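Local coordinates for endoglucanase E-5 (Thermobifida fusca, PDB 2CKS), which hydrolyses internal beta-1,4-glucosidic linkages in cellulose, lichenin and cereal beta-D-glucans through its family 5 glycoside hydrolase catalytic domain, at residues D99-T104 against I136-N141; V167-T172 against M200-F205. All blocks are in the same frame, centred on the assembly; numbering follows the deposited sequence.

Contact 1 (D99-T104 against I136-N141); sequences DWHILT and IANEPN
The amide of N138 lies flat over one face of the H101 imidazole: the two planes are 16° apart, and ND2 of N138 sits 3.1 Å above the ring plane, over its centre. This is a stack and not a hydrogen bond, for one N-H of ND2 is directed to I102 O at 2.9 Å, and its approach to the ring nitrogens is too poorly angled for a bond. With its CG swung anti to the backbone N (chi1 165°), N138 reaches over the 99-104 segment, and R61 takes up its OD1, so both ends of the amide are engaged and its flip is fixed. The ring beneath is pinned in its own plane, where ND1 of H101 donates to OD1 of D99 at 2.6 Å on the syn side of the carboxylate. These residues stand at the C-terminal end of strand 95-101 and in the loop that follows strand 132-135 of the (beta/alpha)8 barrel, where the N138-E139 pair is the Asn-Glu motif following strand 4 in family 5, E139 being probably the proton donor. Pairing goes on beyond the end of strand 132-135 through N138 N, which meets W100 O at 3.1 Å, nearly straight at 177°; I102 N reaches the same oxygen from the opposite face of its plane, closing the inverse gamma turn centred on H101. N141 turns its amide toward L103 O with CG between the backbone N and the carbonyl carbon, and ND2 of N141 bonds both L103 O and E139 O, each at 2.9 Å.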
loop_
_atom_site.group_PDB
_atom_site.type_symbol
_atom_site.label_atom_id
_atom_site.label_comp_id
_atom_site.label_asym_id
_atom_site.label_seq_id
_atom_site.Cartn_x
_atom_site.Cartn_y
_atom_site.Cartn_z
ATOM N N ASP A 99 -5.173 -3.433 -2.864
ATOM C CA ASP A 99 -4.925 -3.862 -1.494
ATOM C C ASP A 99 -6.096 -4.677 -0.943
ATOM O O ASP A 99 -7.161 -4.155 -0.632
ATOM C CB ASP A 99 -4.621 -2.647 -0.618
ATOM C CG ASP A 99 -4.705 -2.941 0.860
ATOM O OD1 ASP A 99 -5.011 -1.997 1.616
ATOM O OD2 ASP A 99 -4.467 -4.062 1.361
ATOM N N TRP A 100 -5.863 -5.978 -0.861
ATOM C CA TRP A 100 -6.737 -6.927 -0.178
ATOM C C TRP A 100 -6.544 -6.729 1.320
ATOM O O TRP A 100 -5.639 -7.291 1.932
ATOM C CB TRP A 100 -6.348 -8.332 -0.643
ATOM C CG TRP A 100 -7.261 -9.409 -0.189
ATOM C CD1 TRP A 100 -7.022 -10.333 0.780
ATOM C CD2 TRP A 100 -8.563 -9.687 -0.695
ATOM N NE1 TRP A 100 -8.094 -11.185 0.903
ATOM C CE2 TRP A 100 -9.060 -10.798 0.011
ATOM C CE3 TRP A 100 -9.367 -9.107 -1.682
ATOM C CZ2 TRP A 100 -10.320 -11.328 -0.237
ATOM C CZ3 TRP A 100 -10.605 -9.633 -1.929
ATOM C CH2 TRP A 100 -11.077 -10.735 -1.215
ATOM N N HIS A 101 -7.395 -5.892 1.905
ATOM C CA HIS A 101 -7.105 -5.264 3.185
ATOM C C HIS A 101 -7.612 -6.076 4.362
ATOM O O HIS A 101 -8.531 -5.675 5.078
ATOM C CB HIS A 101 -7.642 -3.830 3.220
ATOM C CG HIS A 101 -7.017 -2.979 4.271
ATOM N ND1 HIS A 101 -5.862 -2.256 4.055
ATOM C CD2 HIS A 101 -7.389 -2.726 5.549
ATOM C CE1 HIS A 101 -5.554 -1.593 5.156
ATOM N NE2 HIS A 101 -6.466 -1.855 6.076
ATOM N N ILE A 102 -6.993 -7.233 4.550
ATOM C CA ILE A 102 -7.287 -8.068 5.701
ATOM C C ILE A 102 -6.651 -7.454 6.940
ATOM O O ILE A 102 -5.605 -6.795 6.860
ATOM C CB ILE A 102 -6.821 -9.527 5.488
ATOM C CG1 ILE A 102 -5.294 -9.630 5.359
ATOM C CG2 ILE A 102 -7.521 -10.130 4.279
ATOM C CD1 ILE A 102 -4.618 -10.290 6.560
ATOM N N LEU A 103 -7.318 -7.644 8.073
ATOM C CA LEU A 103 -6.860 -7.104 9.343
ATOM C C LEU A 103 -7.375 -7.949 10.505
ATOM O O LEU A 103 -6.589 -8.467 11.296
ATOM C CB LEU A 103 -7.325 -5.649 9.476
ATOM C CG LEU A 103 -6.940 -4.921 10.761
ATOM C CD1 LEU A 103 -5.431 -5.004 11.021
ATOM C CD2 LEU A 103 -7.399 -3.472 10.703
ATOM N N THR A 104 -8.699 -8.084 10.584
ATOM C CA THR A 104 -9.367 -8.914 11.592
ATOM C C THR A 104 -10.533 -9.652 10.930
ATOM O O THR A 104 -11.491 -9.003 10.491
ATOM C CB THR A 104 -9.919 -8.038 12.756
ATOM O OG1 THR A 104 -8.871 -7.247 13.342
ATOM C CG2 THR A 104 -10.423 -8.914 13.900
ATOM N N ILE A 136 -1.566 -8.797 -1.614
ATOM C CA ILE A 136 -2.460 -9.946 -1.391
ATOM C C ILE A 136 -2.916 -10.181 0.059
ATOM O O ILE A 136 -3.819 -10.982 0.290
ATOM C CB ILE A 136 -1.846 -11.234 -1.974
ATOM C CG1 ILE A 136 -0.494 -11.536 -1.321
ATOM C CG2 ILE A 136 -1.739 -11.119 -3.492
ATOM C CD1 ILE A 136 0.025 -12.922 -1.617
ATOM N N ALA A 137 -2.326 -9.467 1.017
ATOM C CA ALA A 137 -2.705 -9.590 2.425
ATOM C C ALA A 137 -2.129 -8.435 3.245
ATOM O O ALA A 137 -1.031 -8.536 3.785
ATOM C CB ALA A 137 -2.220 -10.929 2.986
ATOM N N ASN A 138 -2.885 -7.346 3.322
ATOM C CA ASN A 138 -2.482 -6.115 4.020
ATOM C C ASN A 138 -1.663 -6.313 5.306
ATOM O O ASN A 138 -0.468 -5.983 5.340
ATOM C CB ASN A 138 -3.745 -5.290 4.307
ATOM C CG ASN A 138 -3.530 -4.194 5.325
ATOM O OD1 ASN A 138 -2.628 -3.372 5.186
ATOM N ND2 ASN A 138 -4.354 -4.191 6.381
ATOM N N GLU A 139 -2.305 -6.835 6.353
ATOM C CA GLU A 139 -1.693 -6.930 7.685
ATOM C C GLU A 139 -1.962 -8.272 8.370
ATOM O O GLU A 139 -2.793 -8.364 9.268
ATOM C CB GLU A 139 -2.142 -5.757 8.572
ATOM C CG GLU A 139 -1.410 -4.460 8.255
ATOM C CD GLU A 139 -1.574 -3.378 9.310
ATOM O OE1 GLU A 139 -2.412 -3.552 10.229
ATOM O OE2 GLU A 139 -0.861 -2.338 9.219
ATOM N N PRO A 140 -1.224 -9.307 7.970
ATOM C CA PRO A 140 -1.292 -10.591 8.683
ATOM C C PRO A 140 -0.951 -10.375 10.146
ATOM O O PRO A 140 -0.060 -9.594 10.450
ATOM C CB PRO A 140 -0.201 -11.442 8.009
ATOM C CG PRO A 140 0.003 -10.820 6.650
ATOM C CD PRO A 140 -0.245 -9.351 6.869
ATOM N N ASN A 141 -1.676 -11.015 11.047
ATOM C CA ASN A 141 -1.326 -10.969 12.454
ATOM C C ASN A 141 -1.799 -12.227 13.170
ATOM O O ASN A 141 -2.794 -12.842 12.781
ATOM C CB ASN A 141 -1.863 -9.683 13.115
ATOM C CG ASN A 141 -3.367 -9.534 13.002
ATOM O OD1 ASN A 141 -4.102 -9.909 13.922
ATOM N ND2 ASN A 141 -3.840 -8.956 11.888
HETATM O O HOH W 1 -6.577 -9.155 14.390
#

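Contact 2 (V167-T172 against M200-F205); sequences VIIVGT and MYAFHF
Strands 168-170 and 200-205 run parallel in register, I169 beside M200 and V170 beside Y201, with their axes 4.4 Å apart and their directions diverging by 48°, consistent with the strong twist and coiling of a (beta/alpha)8 barrel. The ladder alternates between the strands: M200 N to I168 O, V170 N to M200 O and A202 N to V170 O, all within 2.8 to 2.9 Å. On the face of I169 and M200, CG2 of I169 packs on CB of A202 at 3.9 Å, and its CG1 lies alongside CB of M200. The M200 chain passes obliquely by V167, whose CG1 meets CG of M200 at 3.8 Å, then bends at chi3 (76°), carrying its end away. On the other face, V170 and Y201 look toward the surrounding helices; CB of V170 approaches CD2 of Y201 at 4.2 Å, and the phenol OH is bonded to V194 N. Past the strand end, T172 places OG1 between its backbone N and carbonyl carbon (chi1 58°), from where OG1 donates to A202 O at 2.8 Å, nearly along the C=O axis; OG1 of T172 in turn accepts from L178 N. A valine in its place would probably leave both A202 O and L178 N without this partner. The hydroxyl thus continues the ladder by one bond after the main-chain pairing has ended, satisfying buried polar atoms within otherwise apolar packing.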
loop_
_atom_site.group_PDB
_atom_site.type_symbol
_atom_site.label_atom_id
_atom_site.label_comp_id
_atom_site.label_asym_id
_atom_site.label_seq_id
_atom_site.Cartn_x
_atom_site.Cartn_y
_atom_site.Cartn_z
ATOM N N VAL A 167 3.862 -7.202 -10.390
ATOM C CA VAL A 167 4.548 -7.259 -9.118
ATOM C C VAL A 167 3.518 -7.554 -8.058
ATOM O O VAL A 167 2.427 -6.988 -8.070
ATOM C CB VAL A 167 5.220 -5.916 -8.811
ATOM C CG1 VAL A 167 5.860 -5.937 -7.434
ATOM C CG2 VAL A 167 6.258 -5.596 -9.883
ATOM N N ILE A 168 3.865 -8.460 -7.158
ATOM C CA ILE A 168 3.007 -8.820 -6.042
ATOM C C ILE A 168 3.712 -8.450 -4.744
ATOM O O ILE A 168 4.889 -8.728 -4.568
ATOM C CB ILE A 168 2.648 -10.314 -6.105
ATOM C CG1 ILE A 168 1.765 -10.571 -7.337
ATOM C CG2 ILE A 168 1.950 -10.756 -4.831
ATOM C CD1 ILE A 168 1.643 -12.027 -7.729
ATOM N N ILE A 169 2.975 -7.801 -3.850
ATOM C CA ILE A 169 3.466 -7.383 -2.553
ATOM C C ILE A 169 2.854 -8.312 -1.503
ATOM O O ILE A 169 1.644 -8.462 -1.430
ATOM C CB ILE A 169 3.081 -5.917 -2.251
ATOM C CG1 ILE A 169 3.654 -4.983 -3.320
ATOM C CG2 ILE A 169 3.584 -5.520 -0.868
ATOM C CD1 ILE A 169 3.107 -3.555 -3.274
ATOM N N VAL A 170 3.701 -8.901 -0.666
ATOM C CA VAL A 170 3.287 -9.895 0.309
ATOM C C VAL A 170 3.400 -9.314 1.715
ATOM O O VAL A 170 4.456 -8.818 2.107
ATOM C CB VAL A 170 4.165 -11.138 0.213
ATOM C CG1 VAL A 170 3.776 -12.173 1.279
ATOM C CG2 VAL A 170 4.068 -11.735 -1.185
ATOM N N GLY A 171 2.310 -9.377 2.464
ATOM C CA GLY A 171 2.281 -8.911 3.838
ATOM C C GLY A 171 3.217 -9.721 4.716
ATOM O O GLY A 171 3.580 -10.831 4.367
ATOM N N THR A 172 3.608 -9.152 5.845
ATOM C CA THR A 172 4.562 -9.793 6.739
ATOM C C THR A 172 4.008 -9.928 8.154
ATOM O O THR A 172 2.934 -9.415 8.481
ATOM C CB THR A 172 5.931 -9.059 6.706
ATOM O OG1 THR A 172 5.796 -7.677 7.060
ATOM C CG2 THR A 172 6.512 -9.049 5.294
ATOM N N MET A 200 7.620 -8.281 -3.691
ATOM C CA MET A 200 8.085 -7.356 -2.664
ATOM C C MET A 200 7.391 -7.722 -1.364
ATOM O O MET A 200 6.367 -8.418 -1.372
ATOM C CB MET A 200 7.730 -5.922 -3.045
ATOM C CG MET A 200 8.143 -5.552 -4.447
ATOM S SD MET A 200 7.841 -3.817 -4.773
ATOM C CE MET A 200 9.163 -3.067 -3.913
ATOM N N TYR A 201 7.953 -7.264 -0.261
ATOM C CA TYR A 201 7.414 -7.550 1.059
ATOM C C TYR A 201 7.004 -6.244 1.707
ATOM O O TYR A 201 7.704 -5.236 1.601
ATOM C CB TYR A 201 8.458 -8.270 1.903
ATOM C CG TYR A 201 8.814 -9.626 1.346
ATOM C CD1 TYR A 201 9.851 -9.765 0.438
ATOM C CD2 TYR A 201 8.104 -10.762 1.709
ATOM C CE1 TYR A 201 10.182 -11.005 -0.073
ATOM C CE2 TYR A 201 8.427 -12.000 1.200
ATOM C CZ TYR A 201 9.467 -12.122 0.320
ATOM O OH TYR A 201 9.783 -13.367 -0.188
ATOM N N ALA A 202 5.861 -6.259 2.377
ATOM C CA ALA A 202 5.322 -5.044 2.974
ATOM C C ALA A 202 5.886 -4.751 4.356
ATOM O O ALA A 202 6.108 -5.656 5.164
ATOM C CB ALA A 202 3.822 -5.133 3.037
ATOM N N PHE A 203 6.092 -3.464 4.632
ATOM C CA PHE A 203 6.392 -2.972 5.963
ATOM C C PHE A 203 5.504 -1.783 6.283
ATOM O O PHE A 203 5.308 -0.900 5.450
ATOM C CB PHE A 203 7.860 -2.569 6.063
ATOM C CG PHE A 203 8.267 -2.072 7.424
ATOM C CD1 PHE A 203 8.251 -2.920 8.524
ATOM C CD2 PHE A 203 8.671 -0.761 7.603
ATOM C CE1 PHE A 203 8.635 -2.462 9.777
ATOM C CE2 PHE A 203 9.056 -0.300 8.857
ATOM C CZ PHE A 203 9.051 -1.154 9.937
ATOM N N HIS A 204 4.953 -1.788 7.488
ATOM C CA HIS A 204 4.090 -0.721 7.978
ATOM C C HIS A 204 4.649 -0.169 9.265
ATOM O O HIS A 204 5.095 -0.922 10.122
ATOM C CB HIS A 204 2.693 -1.261 8.270
ATOM C CG HIS A 204 1.946 -1.714 7.053
ATOM N ND1 HIS A 204 0.631 -2.121 7.104
ATOM C CD2 HIS A 204 2.325 -1.832 5.758
ATOM C CE1 HIS A 204 0.233 -2.465 5.892
ATOM N NE2 HIS A 204 1.242 -2.303 5.058
ATOM N N PHE A 205 4.578 1.144 9.428
ATOM C CA PHE A 205 5.042 1.775 10.655
ATOM C C PHE A 205 4.251 3.048 10.932
ATOM O O PHE A 205 3.729 3.677 10.021
ATOM C CB PHE A 205 6.540 2.089 10.583
ATOM C CG PHE A 205 6.895 3.175 9.594
ATOM C CD1 PHE A 205 6.874 4.519 9.969
ATOM C CD2 PHE A 205 7.262 2.860 8.290
ATOM C CE1 PHE A 205 7.191 5.528 9.059
ATOM C CE2 PHE A 205 7.587 3.868 7.372
ATOM C CZ PHE A 205 7.548 5.200 7.754
#

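Overall arrangement
Contacts 1 and 2 sit side by side in the closed eight-stranded barrel, their centres 10 Å apart. Contact 1 joins the end of the third strand to the loop after the fourth, contact 2 the fifth and sixth strands; the bond from I136 N to I169 O, 3.2 Å and probable, links the two pairs. At the catalytic end, in the E139 conformer given, ND1 of H204 lies 2.6 Å from OE2 of E139, a probable hydrogen bond, so the sixth strand supplies a second-shell partner to the likely proton donor. The H101 side chain comes within about 3 Å of that of E231, the probable nucleophile. E139 and E231 together hold a zinc ion.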